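Local coordinates for protein acetylene hydratase (PDB 2E7Z) that hydrates acetylene to acetaldehyde without net redox chemistry, using a tungsten-bis(molybdopterin guanine dinucleotide) cofactor and a [4Fe-4S] cluster, at residues T51-K56 and W459-V464. Sequence-based numbering, arbitrary orientation.
Sequences TIRTHK and WLERPV. With MGD (2-amino-5,6-dimercapto-7-methyl-3,7,8a,9-tetrahydro-8-oxa-1,3,9,10-tetraaza-anthracen-4-one guanosine dinucleotide), chain E.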
loop_
_atom_site.group_PDB
_atom_site.type_symbol
_atom_site.label_atom_id
_atom_site.label_comp_id
_atom_site.label_asym_id
_atom_site.label_seq_id
_atom_site.Cartn_x
_atom_site.Cartn_y
_atom_site.Cartn_z
ATOM N N THR A 51 0.570 23.992 5.937
ATOM C CA THR A 51 1.083 24.012 7.325
ATOM C C THR A 51 2.184 22.963 7.529
ATOM O O THR A 51 3.011 23.078 8.441
ATOM C CB THR A 51 -0.000 23.777 8.397
ATOM O OG1 THR A 51 -0.418 22.408 8.346
ATOM C CG2 THR A 51 -1.203 24.708 8.194
ATOM N N ILE A 52 2.174 21.945 6.664
ATOM C CA ILE A 52 3.230 20.936 6.634
ATOM C C ILE A 52 4.387 21.402 5.755
ATOM O O ILE A 52 5.553 21.342 6.174
ATOM C CB ILE A 52 2.682 19.609 6.123
ATOM C CG1 ILE A 52 1.475 19.152 6.972
ATOM C CG2 ILE A 52 3.789 18.531 6.145
ATOM C CD1 ILE A 52 1.733 18.966 8.475
ATOM N N ARG A 53 4.072 21.882 4.540
ATOM C CA ARG A 53 5.127 22.408 3.677
ATOM C C ARG A 53 5.980 23.488 4.376
ATOM O O ARG A 53 7.198 23.571 4.160
ATOM C CB ARG A 53 4.552 22.955 2.367
ATOM C CG ARG A 53 5.628 23.345 1.378
ATOM C CD ARG A 53 5.082 24.256 0.296
ATOM N NE ARG A 53 5.133 25.676 0.655
ATOM C CZ ARG A 53 6.214 26.443 0.517
ATOM N NH1 ARG A 53 7.358 25.941 0.058
ATOM N NH2 ARG A 53 6.128 27.740 0.810
ATOM N N THR A 54 5.334 24.331 5.193
ATOM C CA THR A 54 6.039 25.432 5.857
ATOM C C THR A 54 6.317 25.174 7.330
ATOM O O THR A 54 6.663 26.104 8.062
ATOM C CB THR A 54 5.293 26.795 5.700
ATOM O OG1 THR A 54 4.031 26.726 6.370
ATOM C CG2 THR A 54 5.057 27.078 4.229
ATOM N N HIS A 55 6.141 23.942 7.786
ATOM C CA HIS A 55 6.273 23.644 9.206
ATOM C C HIS A 55 7.660 24.004 9.701
ATOM O O HIS A 55 8.656 23.725 9.015
ATOM C CB HIS A 55 5.971 22.158 9.493
ATOM C CG HIS A 55 5.624 21.941 10.925
ATOM N ND1 HIS A 55 6.580 21.813 11.905
ATOM C CD2 HIS A 55 4.428 21.909 11.551
ATOM C CE1 HIS A 55 5.983 21.719 13.084
ATOM N NE2 HIS A 55 4.679 21.747 12.893
ATOM N N LYS A 56 7.753 24.631 10.882
ATOM C CA LYS A 56 9.073 25.016 11.398
ATOM C C LYS A 56 10.006 23.834 11.610
ATOM O O LYS A 56 11.218 23.998 11.548
ATOM C CB LYS A 56 8.966 25.833 12.697
ATOM C CG LYS A 56 8.363 25.076 13.863
ATOM C CD LYS A 56 8.236 25.942 15.116
ATOM C CE LYS A 56 9.585 26.469 15.601
ATOM N NZ LYS A 56 10.463 25.402 16.168
ATOM N N TRP A 459 4.711 18.091 -2.309
ATOM C CA TRP A 459 3.838 18.065 -3.482
ATOM C C TRP A 459 3.399 19.439 -4.012
ATOM O O TRP A 459 2.976 19.536 -5.156
ATOM C CB TRP A 459 2.638 17.127 -3.263
ATOM C CG TRP A 459 1.626 17.509 -2.228
ATOM C CD1 TRP A 459 1.562 17.051 -0.942
ATOM C CD2 TRP A 459 0.450 18.312 -2.432
ATOM N NE1 TRP A 459 0.432 17.580 -0.311
ATOM C CE2 TRP A 459 -0.262 18.341 -1.214
ATOM C CE3 TRP A 459 -0.070 19.010 -3.532
ATOM C CZ2 TRP A 459 -1.466 19.041 -1.074
ATOM C CZ3 TRP A 459 -1.265 19.682 -3.389
ATOM C CH2 TRP A 459 -1.943 19.698 -2.173
ATOM N N LEU A 460 3.469 20.482 -3.190
ATOM C CA LEU A 460 3.147 21.842 -3.652
ATOM C C LEU A 460 4.375 22.493 -4.315
ATOM O O LEU A 460 4.323 23.665 -4.707
ATOM C CB LEU A 460 2.624 22.710 -2.474
ATOM C CG LEU A 460 1.200 22.355 -2.032
ATOM C CD1 LEU A 460 0.915 23.039 -0.668
ATOM C CD2 LEU A 460 0.180 22.799 -3.078
ATOM N N GLU A 461 5.475 21.734 -4.423
ATOM C CA GLU A 461 6.744 22.266 -4.906
ATOM C C GLU A 461 7.272 21.533 -6.129
ATOM O O GLU A 461 8.467 21.658 -6.470
ATOM C CB GLU A 461 7.808 22.188 -3.808
ATOM C CG GLU A 461 7.422 22.892 -2.498
ATOM C CD GLU A 461 8.380 22.586 -1.352
ATOM O OE1 GLU A 461 9.097 21.546 -1.402
ATOM O OE2 GLU A 461 8.407 23.397 -0.403
ATOM N N ARG A 462 6.420 20.762 -6.806
ATOM C CA ARG A 462 6.925 19.934 -7.893
ATOM C C ARG A 462 5.901 19.653 -8.981
ATOM O O ARG A 462 4.716 19.477 -8.691
ATOM C CB ARG A 462 7.449 18.603 -7.325
ATOM C CG ARG A 462 6.362 17.711 -6.657
ATOM C CD ARG A 462 7.024 16.572 -5.912
ATOM N NE ARG A 462 6.061 15.717 -5.220
ATOM C CZ ARG A 462 6.258 15.217 -3.996
ATOM N NH1 ARG A 462 5.343 14.435 -3.444
ATOM N NH2 ARG A 462 7.392 15.468 -3.337
ATOM N N PRO A 463 6.372 19.541 -10.228
ATOM C CA PRO A 463 5.494 19.029 -11.281
ATOM C C PRO A 463 5.447 17.502 -11.186
ATOM O O PRO A 463 6.401 16.894 -10.687
ATOM C CB PRO A 463 6.229 19.424 -12.548
ATOM C CG PRO A 463 7.682 19.326 -12.174
ATOM C CD PRO A 463 7.746 19.783 -10.721
ATOM N N VAL A 464 4.376 16.900 -11.671
ATOM C CA VAL A 464 4.294 15.437 -11.775
ATOM C C VAL A 464 3.561 15.038 -13.043
ATOM O O VAL A 464 2.506 15.592 -13.357
ATOM C CB VAL A 464 3.523 14.808 -10.566
ATOM C CG1 VAL A 464 3.450 13.280 -10.708
ATOM C CG2 VAL A 464 4.174 15.158 -9.244
HETATM P PB MGD E . 4.732 6.086 6.352
HETATM O O1B MGD E . 5.253 4.792 6.927
HETATM O O2B MGD E . 3.979 7.032 7.214
HETATM O O3B MGD E . 3.785 5.821 5.084
HETATM O O3A MGD E . 3.434 3.610 3.945
HETATM P PA MGD E . 4.051 5.077 3.685
HETATM O O1A MGD E . 3.249 5.852 2.682
HETATM O O2A MGD E . 5.517 4.858 3.464
HETATM O "O5'" MGD E . 6.018 6.838 5.735
HETATM C "C5'" MGD E . 5.822 7.863 4.775
HETATM C "C4'" MGD E . 6.962 8.844 4.966
HETATM O "O4'" MGD E . 6.966 9.715 3.825
HETATM C "C3'" MGD E . 6.766 9.789 6.147
HETATM O "O3'" MGD E . 7.907 9.689 7.016
HETATM C "C2'" MGD E . 6.617 11.207 5.555
HETATM O "O2'" MGD E . 7.182 12.286 6.326
HETATM C "C1'" MGD E . 7.346 11.045 4.248
HETATM N N9 MGD E . 6.913 11.915 3.143
HETATM C C8 MGD E . 5.648 12.288 2.830
HETATM N N7 MGD E . 5.628 13.003 1.694
HETATM C C5 MGD E . 6.897 13.026 1.229
HETATM C C6 MGD E . 7.593 13.590 0.085
HETATM O O6 MGD E . 6.982 14.232 -0.794
HETATM N N1 MGD E . 8.912 13.344 0.012
HETATM C C2 MGD E . 9.631 12.721 0.941
HETATM N N2 MGD E . 10.968 12.544 0.736
HETATM N N3 MGD E . 9.061 12.187 2.017
HETATM C C4 MGD E . 7.728 12.314 2.181
HETATM C C10 MGD E . 2.034 3.428 3.727
HETATM C C11 MGD E . 1.792 1.935 3.678
HETATM O O11 MGD E . 2.053 1.460 4.997
HETATM C C12 MGD E . 0.367 1.652 3.272
HETATM S S12 MGD E . -0.222 2.367 1.834
HETATM C C13 MGD E . -0.401 0.813 3.986
HETATM S S13 MGD E . -2.049 0.568 3.632
HETATM C C14 MGD E . 0.113 0.042 5.162
HETATM N N15 MGD E . -0.440 0.522 6.419
HETATM C C16 MGD E . 0.091 -0.080 7.522
HETATM C C17 MGD E . -0.648 -0.323 8.769
HETATM O O17 MGD E . -1.848 0.013 8.871
HETATM N N18 MGD E . 0.010 -0.927 9.779
HETATM C C19 MGD E . 1.307 -1.316 9.698
HETATM N N19 MGD E . 1.912 -1.909 10.749
HETATM N N20 MGD E . 2.041 -1.099 8.599
HETATM C C21 MGD E . 1.497 -0.521 7.520
HETATM N N22 MGD E . 2.238 -0.344 6.423
HETATM C C23 MGD E . 1.649 0.106 5.180
#
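Arg53, in the last turn of helix 49-53, faces Leu460 in the loop after strand 452-455, with their CA atoms 7.6 Å apart. One arginine side chain bridges this gap. It leaves the helix with CG anti to the backbone N (chi1 -173°) and bends at chi3, which brings the guanidinium round to the carboxylate of Glu461. There NH1 of Arg53 donates to OE2 of Glu461 over 2.8 Å, a salt bridge with an N-H...O angle of 151°. OE2 lies close to the guanidinium plane but accepts through its anti lone pair, and the two flat groups are turned 70° apart, which fits a single bond rather than a flat bidentate pair. The aliphatic part of the arginine adds packing, CD of Arg53 resting 4.0 Å from CB of Leu460. Its methylene stem also passes close to the carboxylate, with CG of Arg53 3.3 Å from OE2 of Glu461. Both ends have second mates, Asp50 at NE of Arg53 and Arg58 at OE2 of Glu461, while OE1 of Glu461 accepts from the backbone N of His458. Replacing this arginine by an alanine is likely to take one positive partner from OE2 of Glu461, deprive Asp50 of its mate at NE, and open a gap beside CB of Leu460. Arg462, next after Glu461, serves the cofactor: NH2 and NH1 both donate to O6 of the guanine, at 2.9 and 3.1 Å, and Asp457 pairs with NH2. The salt bridge, its glutamate buried and its arginine partly exposed, thus ties helix 49-53, through a charge network, to the loop whose neighbouring arginine donates to the guanine O6 of one dinucleotide.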